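Local coordinates for FAD-dependent oxidoreductase (Actinomadura kijaniata, PDB 3M9V), which is a flavin-dependent oxidoreductase of the acyl-CoA dehydrogenase family, binds dTDP, and takes part in the biosynthesis of the sugar D-kijanose, at residues R25-R30 against L76-L81; G66-A71 against M104-G109; P70-G75 against E115-D120; E121-L126 against H238-D243. One frame throughout, in Å; residues are numbered along the deposited sequence.

Contact 1. Residues R25-R30 against L76-L81; sequences RVLLDR and LGVDRL
Leu-76 reaches across to the helix of Arg-25 to Arg-30 and lays its forked end against three residues, Val-26, Leu-27 and Arg-30. The setting is the all-helical N-terminal domain of the acyl-CoA dehydrogenase fold, where helix 22-32 packs on the loop that leads from helix 53-61 into helix 81-94. Most of the touching is apolar. With CG beside the backbone N (chi1 -71°), the Leu-76 side chain points its CD1 branch at the backbone of Leu-27, where CD1 stands 3.9 Å from Leu-27 N and also meets Leu-27 CB. The same methyl touches Val-26 CG1 at 4.2 Å. Val-78, two residues on, adds its CG2 methyl, which lies 4.0 Å from Leu-27 CB; the Val-78 and Leu-27 side chains cross at about a right angle. Leu-27 is buried further by Ala-67 and by Ala-87 of helix 81-94, while Val-78 leans on Val-84 of that helix, making the inner side of the contact a small hydrophobic core. No hydrogen bond links the two segments. The remaining contact belongs to Arg-30, on the outer side. Its chain bends at chi2 and chi3 and folds back over its own helix, with Val-26 CG1 3.6 Å above one face of the guanidinium, toward the rim. From there the charged group meets the second branch of the leucine, Arg-30 NH1 lying 3.4 Å from Leu-76 CD2.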
loop_
_atom_site.group_PDB
_atom_site.type_symbol
_atom_site.label_atom_id
_atom_site.label_comp_id
_atom_site.label_asym_id
_atom_site.label_seq_id
_atom_site.Cartn_x
_atom_site.Cartn_y
_atom_site.Cartn_z
ATOM N N ARG A 25 -33.729 -13.568 7.876
ATOM C CA ARG A 25 -33.417 -14.998 7.715
ATOM C C ARG A 25 -34.250 -15.707 6.654
ATOM O O ARG A 25 -33.744 -16.496 5.844
ATOM C CB ARG A 25 -33.701 -15.736 9.025
ATOM C CG ARG A 25 -32.454 -16.169 9.793
ATOM C CD ARG A 25 -32.757 -16.530 11.253
ATOM N NE ARG A 25 -32.363 -15.446 12.149
ATOM C CZ ARG A 25 -33.055 -15.059 13.216
ATOM N NH1 ARG A 25 -32.621 -14.047 13.954
ATOM N NH2 ARG A 25 -34.181 -15.684 13.535
ATOM N N VAL A 26 -35.555 -15.443 6.671
ATOM C CA VAL A 26 -36.455 -16.001 5.647
ATOM C C VAL A 26 -36.011 -15.615 4.233
ATOM O O VAL A 26 -35.858 -16.466 3.357
ATOM C CB VAL A 26 -37.924 -15.538 5.916
ATOM C CG1 VAL A 26 -38.833 -15.977 4.776
ATOM C CG2 VAL A 26 -38.414 -16.072 7.290
ATOM N N LEU A 27 -35.771 -14.326 4.014
ATOM C CA LEU A 27 -35.174 -13.849 2.763
ATOM C C LEU A 27 -33.963 -14.665 2.309
ATOM O O LEU A 27 -33.891 -15.155 1.177
ATOM C CB LEU A 27 -34.802 -12.366 2.891
ATOM C CG LEU A 27 -34.070 -11.886 1.624
ATOM C CD1 LEU A 27 -35.016 -12.098 0.448
ATOM C CD2 LEU A 27 -33.669 -10.399 1.710
ATOM N N LEU A 28 -32.979 -14.819 3.187
ATOM C CA LEU A 28 -31.802 -15.608 2.825
ATOM C C LEU A 28 -32.117 -17.088 2.590
ATOM O O LEU A 28 -31.568 -17.720 1.675
ATOM C CB LEU A 28 -30.737 -15.434 3.916
ATOM C CG LEU A 28 -29.306 -15.933 3.733
ATOM C CD1 LEU A 28 -28.665 -15.230 2.560
ATOM C CD2 LEU A 28 -28.438 -15.710 4.976
ATOM N N ASP A 29 -33.002 -17.664 3.400
ATOM C CA ASP A 29 -33.365 -19.065 3.143
ATOM C C ASP A 29 -34.022 -19.218 1.774
ATOM O O ASP A 29 -33.687 -20.138 1.025
ATOM C CB ASP A 29 -34.323 -19.614 4.210
ATOM C CG ASP A 29 -33.618 -19.961 5.517
ATOM O OD1 ASP A 29 -32.366 -19.988 5.558
ATOM O OD2 ASP A 29 -34.309 -20.197 6.533
ATOM N N ARG A 30 -34.908 -18.297 1.409
ATOM C CA ARG A 30 -35.692 -18.424 0.178
ATOM C C ARG A 30 -34.793 -18.207 -1.023
ATOM O O ARG A 30 -34.972 -18.829 -2.064
ATOM C CB ARG A 30 -36.834 -17.401 0.159
ATOM C CG ARG A 30 -37.976 -17.772 1.094
ATOM C CD ARG A 30 -39.275 -18.016 0.329
ATOM N NE ARG A 30 -40.314 -17.062 0.708
ATOM C CZ ARG A 30 -41.054 -17.170 1.810
ATOM N NH1 ARG A 30 -41.984 -16.262 2.070
ATOM N NH2 ARG A 30 -40.886 -18.181 2.659
ATOM N N LEU A 76 -42.492 -9.553 2.625
ATOM C CA LEU A 76 -41.784 -10.199 3.726
ATOM C C LEU A 76 -41.459 -9.221 4.839
ATOM O O LEU A 76 -41.101 -9.659 5.908
ATOM C CB LEU A 76 -40.441 -10.772 3.309
ATOM C CG LEU A 76 -40.357 -12.006 2.428
ATOM C CD1 LEU A 76 -38.902 -12.472 2.548
ATOM C CD2 LEU A 76 -41.327 -13.039 2.990
ATOM N N GLY A 77 -41.516 -7.916 4.601
ATOM C CA GLY A 77 -41.185 -6.988 5.673
ATOM C C GLY A 77 -39.710 -6.872 6.051
ATOM O O GLY A 77 -39.412 -6.415 7.159
ATOM N N VAL A 78 -38.777 -7.257 5.182
ATOM C CA VAL A 78 -37.366 -6.964 5.458
ATOM C C VAL A 78 -37.208 -5.456 5.550
ATOM O O VAL A 78 -37.567 -4.712 4.640
ATOM C CB VAL A 78 -36.398 -7.563 4.416
ATOM C CG1 VAL A 78 -34.945 -7.170 4.739
ATOM C CG2 VAL A 78 -36.561 -9.085 4.414
ATOM N N ASP A 79 -36.713 -4.966 6.677
ATOM C CA ASP A 79 -36.582 -3.525 6.797
ATOM C C ASP A 79 -35.219 -3.098 7.322
ATOM O O ASP A 79 -35.045 -1.898 7.502
ATOM C CB ASP A 79 -37.676 -2.964 7.702
ATOM C CG ASP A 79 -37.488 -3.404 9.136
ATOM O OD1 ASP A 79 -36.722 -4.343 9.444
ATOM O OD2 ASP A 79 -38.126 -2.781 9.995
ATOM N N ARG A 80 -34.258 -4.007 7.508
ATOM C CA ARG A 80 -32.891 -3.574 7.819
ATOM C C ARG A 80 -31.975 -3.536 6.595
ATOM O O ARG A 80 -31.862 -4.515 5.849
ATOM C CB ARG A 80 -32.217 -4.561 8.769
ATOM C CG ARG A 80 -32.796 -4.725 10.164
ATOM C CD ARG A 80 -32.842 -3.463 10.980
ATOM N NE ARG A 80 -33.568 -3.816 12.200
ATOM C CZ ARG A 80 -32.993 -4.219 13.329
ATOM N NH1 ARG A 80 -31.672 -4.280 13.432
ATOM N NH2 ARG A 80 -33.740 -4.512 14.381
ATOM N N LEU A 81 -31.243 -2.435 6.444
ATOM C CA LEU A 81 -30.231 -2.393 5.393
ATOM C C LEU A 81 -29.207 -3.514 5.576
ATOM O O LEU A 81 -28.666 -4.086 4.626
ATOM C CB LEU A 81 -29.565 -1.018 5.411
ATOM C CG LEU A 81 -30.483 0.112 4.894
ATOM C CD1 LEU A 81 -29.929 1.393 5.502
ATOM C CD2 LEU A 81 -30.519 0.198 3.362
#

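Contact 2. Residues G66-A71 against M104-G109; sequences GATVPA and MQLSRG
Thr-68 OG1 donates a hydrogen bond of 2.7 Å to Leu-106 O, and this is the tight part of the contact. The hydroxyl comes in within the carbonyl plane, on a lone pair, at a C=O...O angle of 119°. It sits between the backbone N and the carbonyl carbon of its own residue (chi1 52°), which also brings it to 3.3 Å from Gly-109 CA. A side chain at 109 would run into that oxygen, so the glycine lets helix and loop approach until the CA atoms of Thr-68 and Gly-109 are 4.8 Å apart. A valine in place of Thr-68 would probably leave Leu-106 O without this donor and press a methyl against the glycine. Thr-68 CG2 meanwhile crosses the leucine side chain at about a right angle, 4.0 Å from Leu-106 CB. Looser packing follows at Ala-67, whose CB touches only the Leu-106 CD2 branch, at 4.2 Å. No solvent side opens here, for all the touching residues are buried. The type I turn from Gly-66 to Val-69 is thus set against helix 96-118 in the helical N-terminal domain, with Val-69 packed on helix 121-136 and Gln-105 bonded through OE1 to Val-141 N of strand 141-147.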
loop_
_atom_site.group_PDB
_atom_site.type_symbol
_atom_site.label_atom_id
_atom_site.label_comp_id
_atom_site.label_asym_id
_atom_site.label_seq_id
_atom_site.Cartn_x
_atom_site.Cartn_y
_atom_site.Cartn_z
ATOM N N GLY A 66 -40.645 -8.711 -3.702
ATOM C CA GLY A 66 -41.348 -7.976 -2.653
ATOM C C GLY A 66 -40.752 -8.135 -1.266
ATOM O O GLY A 66 -41.414 -7.887 -0.254
ATOM N N ALA A 67 -39.481 -8.532 -1.187
ATOM C CA ALA A 67 -38.912 -8.871 0.119
ATOM C C ALA A 67 -38.908 -7.674 1.060
ATOM O O ALA A 67 -39.042 -7.836 2.280
ATOM C CB ALA A 67 -37.450 -9.427 -0.003
ATOM N N THR A 68 -38.681 -6.482 0.517
ATOM C CA THR A 68 -38.582 -5.288 1.355
ATOM C C THR A 68 -39.878 -4.454 1.372
ATOM O O THR A 68 -39.919 -3.293 1.814
ATOM C CB THR A 68 -37.386 -4.393 0.938
ATOM O OG1 THR A 68 -37.468 -4.139 -0.471
ATOM C CG2 THR A 68 -36.039 -5.107 1.203
ATOM N N VAL A 69 -40.961 -5.037 0.868
ATOM C CA VAL A 69 -42.272 -4.414 1.038
ATOM C C VAL A 69 -42.765 -4.703 2.457
ATOM O O VAL A 69 -42.620 -5.821 2.944
ATOM C CB VAL A 69 -43.275 -4.969 0.000
ATOM C CG1 VAL A 69 -44.681 -4.444 0.294
ATOM C CG2 VAL A 69 -42.815 -4.573 -1.413
ATOM N N PRO A 70 -43.336 -3.707 3.144
ATOM C CA PRO A 70 -43.882 -3.874 4.497
ATOM C C PRO A 70 -44.815 -5.097 4.594
ATOM O O PRO A 70 -45.596 -5.376 3.677
ATOM C CB PRO A 70 -44.690 -2.601 4.679
ATOM C CG PRO A 70 -43.901 -1.577 3.923
ATOM C CD PRO A 70 -43.408 -2.313 2.679
ATOM N N ALA A 71 -44.724 -5.875 5.668
ATOM C CA ALA A 71 -45.680 -6.968 5.822
ATOM C C ALA A 71 -47.143 -6.490 5.780
ATOM O O ALA A 71 -48.003 -7.191 5.253
ATOM C CB ALA A 71 -45.394 -7.786 7.084
ATOM N N MET A 104 -31.367 -2.760 -6.747
ATOM C CA MET A 104 -32.205 -1.599 -7.154
ATOM C C MET A 104 -33.653 -1.887 -6.730
ATOM O O MET A 104 -34.365 -1.029 -6.210
ATOM C CB MET A 104 -32.202 -1.438 -8.690
ATOM C CG MET A 104 -30.841 -1.081 -9.347
ATOM S SD MET A 104 -29.926 0.234 -8.503
ATOM C CE MET A 104 -30.992 1.597 -8.944
ATOM N N GLN A 105 -34.098 -3.129 -6.903
ATOM C CA GLN A 105 -35.453 -3.464 -6.459
ATOM C C GLN A 105 -35.611 -3.420 -4.940
ATOM O O GLN A 105 -36.571 -2.846 -4.424
ATOM C CB GLN A 105 -35.840 -4.873 -6.897
ATOM C CG GLN A 105 -37.260 -5.249 -6.443
ATOM C CD GLN A 105 -38.319 -4.777 -7.455
ATOM O OE1 GLN A 105 -38.016 -4.044 -8.398
ATOM N NE2 GLN A 105 -39.560 -5.206 -7.260
ATOM N N LEU A 106 -34.703 -4.095 -4.234
ATOM C CA LEU A 106 -34.800 -4.175 -2.776
ATOM C C LEU A 106 -34.705 -2.807 -2.112
ATOM O O LEU A 106 -35.429 -2.501 -1.166
ATOM C CB LEU A 106 -33.795 -5.147 -2.151
ATOM C CG LEU A 106 -33.913 -6.574 -2.709
ATOM C CD1 LEU A 106 -33.135 -7.548 -1.851
ATOM C CD2 LEU A 106 -35.354 -7.021 -2.716
ATOM N N SER A 107 -33.787 -1.967 -2.560
ATOM C CA SER A 107 -33.676 -0.724 -1.824
ATOM C C SER A 107 -34.839 0.199 -2.179
ATOM O O SER A 107 -35.226 1.014 -1.345
ATOM C CB SER A 107 -32.374 0.004 -2.142
ATOM O OG SER A 107 -32.391 0.302 -3.516
ATOM N N ARG A 108 -35.375 0.110 -3.395
ATOM C CA ARG A 108 -36.609 0.835 -3.708
ATOM C C ARG A 108 -37.792 0.414 -2.810
ATOM O O ARG A 108 -38.623 1.249 -2.424
ATOM C CB ARG A 108 -36.879 0.761 -5.219
ATOM C CG ARG A 108 -38.015 1.620 -5.767
ATOM C CD ARG A 108 -37.905 3.109 -5.464
ATOM N NE ARG A 108 -36.850 3.723 -6.250
ATOM C CZ ARG A 108 -36.520 5.008 -6.191
ATOM N NH1 ARG A 108 -35.545 5.465 -6.972
ATOM N NH2 ARG A 108 -37.173 5.821 -5.371
ATOM N N GLY A 109 -37.843 -0.856 -2.409
ATOM C CA GLY A 109 -38.813 -1.317 -1.411
ATOM C C GLY A 109 -38.757 -0.492 -0.130
ATOM O O GLY A 109 -39.780 -0.086 0.445
#

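Contact 3. Residues P70-G75 against E115-D120; sequences PAELGG and EWRHGD. With TYD (thymidine-5'-diphosphate), chain B.
Trp-116 spreads its indole against three residues of the 70-75 turn. Leu-73 takes one face: its CD1 methyl lies 4.0 Å from the centroid of the six-membered ring and 14° off the normal, a CH-pi contact, while CD2 reaches Trp-116 CZ2. Glu-72 CB and Pro-70 CB meet the far end of the indole, the former 3.7 Å from Trp-116 CH2. With CG anti to the backbone N (chi1 -177°), the indole extends from the helix to meet them. Cutting the side chain back to an alanine here would be likely to leave a gap facing Pro-70, Glu-72 and Leu-73, and to strip the Arg-117 guanidinium of the ring atom over its face. These contacts join the C-terminal end of helix 96-118, in the helical N-terminal domain of the acyl-CoA dehydrogenase fold, to a short 3-10 turn, 71-73, closed by the preceding Pro-70 O, which accepts from both Leu-73 N and Gly-75 N. Arg-117 has Trp-116 CZ3 over one face, toward the rim, and makes a salt bridge at its edge, NH2 giving Glu-72 OE1 a bond of 3.2 Å and 162°. The oxygen is met from above the carboxylate plane. Facing the nucleotide instead, Glu-115 OE1 accepts a 3.0 Å hydrogen bond from dTDP O3'.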
loop_
_atom_site.group_PDB
_atom_site.type_symbol
_atom_site.label_atom_id
_atom_site.label_comp_id
_atom_site.label_asym_id
_atom_site.label_seq_id
_atom_site.Cartn_x
_atom_site.Cartn_y
_atom_site.Cartn_z
ATOM N N PRO A 70 -43.336 -3.707 3.144
ATOM C CA PRO A 70 -43.882 -3.874 4.497
ATOM C C PRO A 70 -44.815 -5.097 4.594
ATOM O O PRO A 70 -45.596 -5.376 3.677
ATOM C CB PRO A 70 -44.690 -2.601 4.679
ATOM C CG PRO A 70 -43.901 -1.577 3.923
ATOM C CD PRO A 70 -43.408 -2.313 2.679
ATOM N N ALA A 71 -44.724 -5.875 5.668
ATOM C CA ALA A 71 -45.680 -6.968 5.822
ATOM C C ALA A 71 -47.143 -6.490 5.780
ATOM O O ALA A 71 -48.003 -7.191 5.253
ATOM C CB ALA A 71 -45.394 -7.786 7.084
ATOM N N GLU A 72 -47.424 -5.295 6.284
ATOM C CA GLU A 72 -48.759 -4.719 6.158
ATOM C C GLU A 72 -49.271 -4.853 4.730
ATOM O O GLU A 72 -50.477 -4.976 4.560
ATOM C CB GLU A 72 -48.790 -3.221 6.498
ATOM C CG GLU A 72 -48.549 -2.843 7.961
ATOM C CD GLU A 72 -47.077 -2.690 8.367
ATOM O OE1 GLU A 72 -46.814 -1.790 9.198
ATOM O OE2 GLU A 72 -46.182 -3.445 7.904
ATOM N N LEU A 73 -48.407 -4.812 3.716
ATOM C CA LEU A 73 -48.886 -4.800 2.343
ATOM C C LEU A 73 -48.735 -6.158 1.689
ATOM O O LEU A 73 -48.951 -6.280 0.485
ATOM C CB LEU A 73 -48.240 -3.700 1.503
ATOM C CG LEU A 73 -48.506 -2.312 2.086
ATOM C CD1 LEU A 73 -47.841 -1.243 1.260
ATOM C CD2 LEU A 73 -49.991 -2.024 2.043
ATOM N N GLY A 74 -48.366 -7.155 2.486
ATOM C CA GLY A 74 -48.175 -8.501 1.984
ATOM C C GLY A 74 -46.746 -8.886 1.640
ATOM O O GLY A 74 -46.528 -9.970 1.093
ATOM N N GLY A 75 -45.787 -8.004 1.921
ATOM C CA GLY A 75 -44.381 -8.315 1.676
ATOM C C GLY A 75 -43.730 -9.093 2.814
ATOM O O GLY A 75 -44.333 -9.259 3.882
ATOM N N GLU A 115 -41.936 6.532 1.934
ATOM C CA GLU A 115 -42.910 7.444 1.327
ATOM C C GLU A 115 -44.324 7.089 1.794
ATOM O O GLU A 115 -45.109 7.945 2.193
ATOM C CB GLU A 115 -42.869 7.319 -0.195
ATOM C CG GLU A 115 -41.615 7.884 -0.840
ATOM C CD GLU A 115 -41.613 9.400 -0.757
ATOM O OE1 GLU A 115 -40.686 10.052 -1.276
ATOM O OE2 GLU A 115 -42.572 9.957 -0.186
ATOM N N TRP A 116 -44.629 5.798 1.738
ATOM C CA TRP A 116 -45.886 5.252 2.222
ATOM C C TRP A 116 -46.242 5.668 3.656
ATOM O O TRP A 116 -47.384 6.042 3.925
ATOM C CB TRP A 116 -45.874 3.726 2.077
ATOM C CG TRP A 116 -47.164 3.068 2.477
ATOM C CD1 TRP A 116 -48.391 3.289 1.918
ATOM C CD2 TRP A 116 -47.371 2.103 3.519
ATOM N NE1 TRP A 116 -49.341 2.524 2.542
ATOM C CE2 TRP A 116 -48.750 1.788 3.531
ATOM C CE3 TRP A 116 -46.528 1.462 4.433
ATOM C CZ2 TRP A 116 -49.308 0.864 4.414
ATOM C CZ3 TRP A 116 -47.084 0.555 5.318
ATOM C CH2 TRP A 116 -48.462 0.268 5.308
ATOM N N ARG A 117 -45.280 5.639 4.572
ATOM C CA ARG A 117 -45.531 5.921 5.984
ATOM C C ARG A 117 -45.397 7.407 6.307
ATOM O O ARG A 117 -45.949 7.846 7.310
ATOM C CB ARG A 117 -44.518 5.187 6.869
ATOM C CG ARG A 117 -44.707 3.681 6.992
ATOM C CD ARG A 117 -43.610 3.080 7.854
ATOM N NE ARG A 117 -43.178 1.738 7.457
ATOM C CZ ARG A 117 -43.774 0.607 7.835
ATOM N NH1 ARG A 117 -43.308 -0.578 7.453
ATOM N NH2 ARG A 117 -44.854 0.650 8.613
ATOM N N HIS A 118 -44.672 8.195 5.523
ATOM C CA HIS A 118 -44.446 9.593 5.872
ATOM C C HIS A 118 -44.737 10.590 4.763
ATOM O O HIS A 118 -44.406 11.769 4.892
ATOM C CB HIS A 118 -42.990 9.814 6.315
ATOM C CG HIS A 118 -42.590 8.914 7.437
ATOM N ND1 HIS A 118 -42.931 9.179 8.746
ATOM C CD2 HIS A 118 -41.969 7.712 7.443
ATOM C CE1 HIS A 118 -42.514 8.188 9.515
ATOM N NE2 HIS A 118 -41.921 7.290 8.749
ATOM N N GLY A 119 -45.285 10.136 3.646
ATOM C CA GLY A 119 -45.530 11.082 2.566
ATOM C C GLY A 119 -46.918 11.677 2.747
ATOM O O GLY A 119 -47.703 11.205 3.574
ATOM N N ASP A 120 -47.216 12.719 1.977
ATOM C CA ASP A 120 -48.575 13.243 1.899
ATOM C C ASP A 120 -49.364 12.276 1.022
ATOM O O ASP A 120 -48.840 11.245 0.595
ATOM C CB ASP A 120 -48.559 14.623 1.243
ATOM C CG ASP A 120 -48.188 14.543 -0.226
ATOM O OD1 ASP A 120 -48.067 13.418 -0.760
ATOM O OD2 ASP A 120 -48.019 15.607 -0.854
HETATM P PA TYD B . -33.164 9.301 -3.363
HETATM O O1A TYD B . -33.883 9.322 -4.699
HETATM O O2A TYD B . -31.881 8.509 -3.184
HETATM O O3A TYD B . -32.926 10.810 -2.869
HETATM P PB TYD B . -32.961 11.961 -3.991
HETATM O O1B TYD B . -32.225 11.341 -5.166
HETATM O O2B TYD B . -32.161 13.011 -3.248
HETATM O O3B TYD B . -34.448 12.213 -4.160
HETATM O "O5'" TYD B . -34.174 8.947 -2.157
HETATM C "C5'" TYD B . -35.262 9.788 -1.777
HETATM C "C4'" TYD B . -36.122 8.723 -1.111
HETATM O "O4'" TYD B . -35.536 8.293 0.112
HETATM C "C3'" TYD B . -37.537 9.161 -0.784
HETATM O "O3'" TYD B . -38.298 8.332 -1.665
HETATM C "C2'" TYD B . -37.787 8.631 0.619
HETATM C "C1'" TYD B . -36.534 7.871 1.044
HETATM N N1 TYD B . -36.112 8.279 2.391
HETATM C C2 TYD B . -35.867 7.368 3.331
HETATM O O2 TYD B . -36.015 6.152 3.060
HETATM N N3 TYD B . -35.484 7.769 4.563
HETATM C C4 TYD B . -35.329 9.081 4.857
HETATM O O4 TYD B . -34.970 9.422 6.004
HETATM C C5 TYD B . -35.584 10.037 3.889
HETATM C C5M TYD B . -35.453 11.519 4.118
HETATM C C6 TYD B . -35.979 9.588 2.636
#

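Contact 4. Residues E121-L126 against H238-D243; sequences ERARTL and HVLMRD
Leu-240 points its CD2 branch at the flank of the helix, where it presses on Ala-123 with 3.6 Å between Leu-240 CD2 and Ala-123 CB. Its bond to CB does not aim at the helix; chi1 (-43°) sets CG beside the backbone N, and chi2 (144°) then turns the CD2 branch onto the alanine. Leu-126 crosses this leucine at a slant, its CD2 4.2 Å from Leu-240 CD2, and reaches His-238 as well: CD2 approaches the histidine CA, and CD1 stands 4.2 Å from His-238 CD2 of the imidazole. Helix 121-136 of the N-terminal domain here packs on strand 239-241, which pairs antiparallel with strand 196-202 in the sheet of the middle domain. The axes of helix 121-126 and strand 239-241 come within 8.7 Å, at an angle of 142°. At the exposed side Arg-122 bends at chi2 and chi3 and brings CD to 3.3 Å from Val-239 O. Within the strand segment, Leu-240 CB lies 3.9 Å above the centre of one face of the guanidinium of Arg-242, a dTDP-pocket residue whose NE bonds to Ser-198 OG.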
loop_
_atom_site.group_PDB
_atom_site.type_symbol
_atom_site.label_atom_id
_atom_site.label_comp_id
_atom_site.label_asym_id
_atom_site.label_seq_id
_atom_site.Cartn_x
_atom_site.Cartn_y
_atom_site.Cartn_z
ATOM N N GLU A 121 -50.619 12.608 0.746
ATOM C CA GLU A 121 -51.540 11.549 0.372
ATOM C C GLU A 121 -51.225 11.103 -1.053
ATOM O O GLU A 121 -51.465 9.947 -1.429
ATOM C CB GLU A 121 -52.997 11.985 0.519
ATOM C CG GLU A 121 -53.954 10.824 0.260
ATOM C CD GLU A 121 -55.391 11.268 0.042
ATOM O OE1 GLU A 121 -55.653 12.490 0.059
ATOM O OE2 GLU A 121 -56.271 10.401 -0.148
ATOM N N ARG A 122 -50.663 12.041 -1.811
ATOM C CA ARG A 122 -50.263 11.763 -3.186
ATOM C C ARG A 122 -49.162 10.690 -3.193
ATOM O O ARG A 122 -49.310 9.647 -3.834
ATOM C CB ARG A 122 -49.833 13.048 -3.905
ATOM C CG ARG A 122 -49.884 12.927 -5.426
ATOM C CD ARG A 122 -48.719 13.618 -6.137
ATOM N NE ARG A 122 -49.050 14.947 -6.644
ATOM C CZ ARG A 122 -50.275 15.356 -6.965
ATOM N NH1 ARG A 122 -51.315 14.534 -6.860
ATOM N NH2 ARG A 122 -50.462 16.594 -7.405
ATOM N N ALA A 123 -48.083 10.944 -2.455
ATOM C CA ALA A 123 -46.966 10.003 -2.310
ATOM C C ALA A 123 -47.412 8.651 -1.748
ATOM O O ALA A 123 -47.101 7.596 -2.328
ATOM C CB ALA A 123 -45.885 10.610 -1.437
ATOM N N ARG A 124 -48.143 8.687 -0.636
ATOM C CA ARG A 124 -48.573 7.453 0.005
ATOM C C ARG A 124 -49.393 6.544 -0.898
ATOM O O ARG A 124 -49.204 5.326 -0.882
ATOM C CB ARG A 124 -49.386 7.721 1.269
ATOM C CG ARG A 124 -48.600 8.290 2.441
ATOM C CD ARG A 124 -49.428 8.161 3.718
ATOM N NE ARG A 124 -50.749 8.768 3.548
ATOM C CZ ARG A 124 -51.015 10.059 3.757
ATOM N NH1 ARG A 124 -52.242 10.531 3.582
ATOM N NH2 ARG A 124 -50.058 10.888 4.148
ATOM N N THR A 125 -50.327 7.135 -1.644
ATOM C CA THR A 125 -51.237 6.404 -2.532
ATOM C C THR A 125 -50.418 5.749 -3.643
ATOM O O THR A 125 -50.594 4.565 -3.958
ATOM C CB THR A 125 -52.205 7.375 -3.266
ATOM O OG1 THR A 125 -52.890 8.194 -2.316
ATOM C CG2 THR A 125 -53.233 6.616 -4.074
ATOM N N LEU A 126 -49.534 6.549 -4.240
ATOM C CA LEU A 126 -48.714 6.085 -5.344
ATOM C C LEU A 126 -47.731 5.012 -4.871
ATOM O O LEU A 126 -47.653 3.940 -5.463
ATOM C CB LEU A 126 -48.010 7.283 -5.987
ATOM C CG LEU A 126 -46.907 6.894 -6.969
ATOM C CD1 LEU A 126 -47.547 6.199 -8.167
ATOM C CD2 LEU A 126 -46.155 8.141 -7.428
ATOM N N HIS A 238 -48.622 10.995 -10.657
ATOM C CA HIS A 238 -47.491 10.088 -10.841
ATOM C C HIS A 238 -46.166 10.829 -10.709
ATOM O O HIS A 238 -45.122 10.383 -11.198
ATOM C CB HIS A 238 -47.571 9.414 -12.201
ATOM C CG HIS A 238 -48.610 8.347 -12.241
ATOM N ND1 HIS A 238 -48.707 7.437 -13.267
ATOM C CD2 HIS A 238 -49.592 8.042 -11.365
ATOM C CE1 HIS A 238 -49.705 6.609 -13.019
ATOM N NE2 HIS A 238 -50.256 6.951 -11.868
ATOM N N VAL A 239 -46.250 11.969 -10.034
ATOM C CA VAL A 239 -45.105 12.847 -9.838
ATOM C C VAL A 239 -44.938 13.168 -8.354
ATOM O O VAL A 239 -45.858 13.742 -7.761
ATOM C CB VAL A 239 -45.295 14.141 -10.630
ATOM C CG1 VAL A 239 -44.130 15.075 -10.368
ATOM C CG2 VAL A 239 -45.376 13.790 -12.116
ATOM N N LEU A 240 -43.806 12.783 -7.759
ATOM C CA LEU A 240 -43.449 13.262 -6.424
ATOM C C LEU A 240 -42.590 14.526 -6.529
ATOM O O LEU A 240 -41.408 14.447 -6.847
ATOM C CB LEU A 240 -42.710 12.173 -5.642
ATOM C CG LEU A 240 -43.181 10.710 -5.666
ATOM C CD1 LEU A 240 -41.959 9.804 -5.648
ATOM C CD2 LEU A 240 -44.092 10.304 -4.517
ATOM N N MET A 241 -43.162 15.699 -6.288
ATOM C CA MET A 241 -42.397 16.941 -6.282
ATOM C C MET A 241 -41.429 17.021 -5.106
ATOM O O MET A 241 -41.839 16.880 -3.962
ATOM C CB MET A 241 -43.359 18.125 -6.169
ATOM C CG MET A 241 -44.315 18.241 -7.339
ATOM S SD MET A 241 -43.479 18.888 -8.807
ATOM C CE MET A 241 -42.621 20.266 -8.043
ATOM N N ARG A 242 -40.144 17.252 -5.340
ATOM C CA ARG A 242 -39.231 17.434 -4.211
ATOM C C ARG A 242 -39.054 18.935 -3.972
ATOM O O ARG A 242 -40.011 19.694 -4.121
ATOM C CB ARG A 242 -37.886 16.759 -4.494
ATOM C CG ARG A 242 -37.985 15.303 -4.914
ATOM C CD ARG A 242 -38.849 14.480 -3.977
ATOM N NE ARG A 242 -38.781 13.068 -4.365
ATOM C CZ ARG A 242 -39.317 12.041 -3.708
ATOM N NH1 ARG A 242 -40.000 12.217 -2.589
ATOM N NH2 ARG A 242 -39.178 10.808 -4.177
ATOM N N ASP A 243 -37.867 19.420 -3.624
ATOM C CA ASP A 243 -37.771 20.874 -3.467
ATOM C C ASP A 243 -37.013 21.605 -4.569
ATOM O O ASP A 243 -36.531 20.974 -5.511
ATOM C CB ASP A 243 -37.313 21.333 -2.077
ATOM C CG ASP A 243 -36.443 20.309 -1.364
ATOM O OD1 ASP A 243 -36.946 19.679 -0.411
ATOM O OD2 ASP A 243 -35.266 20.132 -1.738
#

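Overall arrangement
Contacts 1 and 2 meet through the loop that holds 66-71 and 76-80: Val-78 N lies 3.0 Å from Ala-67 O and Gly-77 N 2.9 Å from Val-69 O, both probable hydrogen bonds. Contact 3 shares Pro-70 and Ala-71 with contact 2 and uses the same helix, 96-118, farther along, their centres 10 Å apart. Contact 3 joins contact 4 at the dTDP pocket, where Glu-115 OE1 and Arg-242 NH1 form a 2.6 Å salt bridge between residues that both line it. Contact 1 lies farthest from contact 4, about 27 Å between centres, with the Val-78 side chain about 13 Å from the nucleotide.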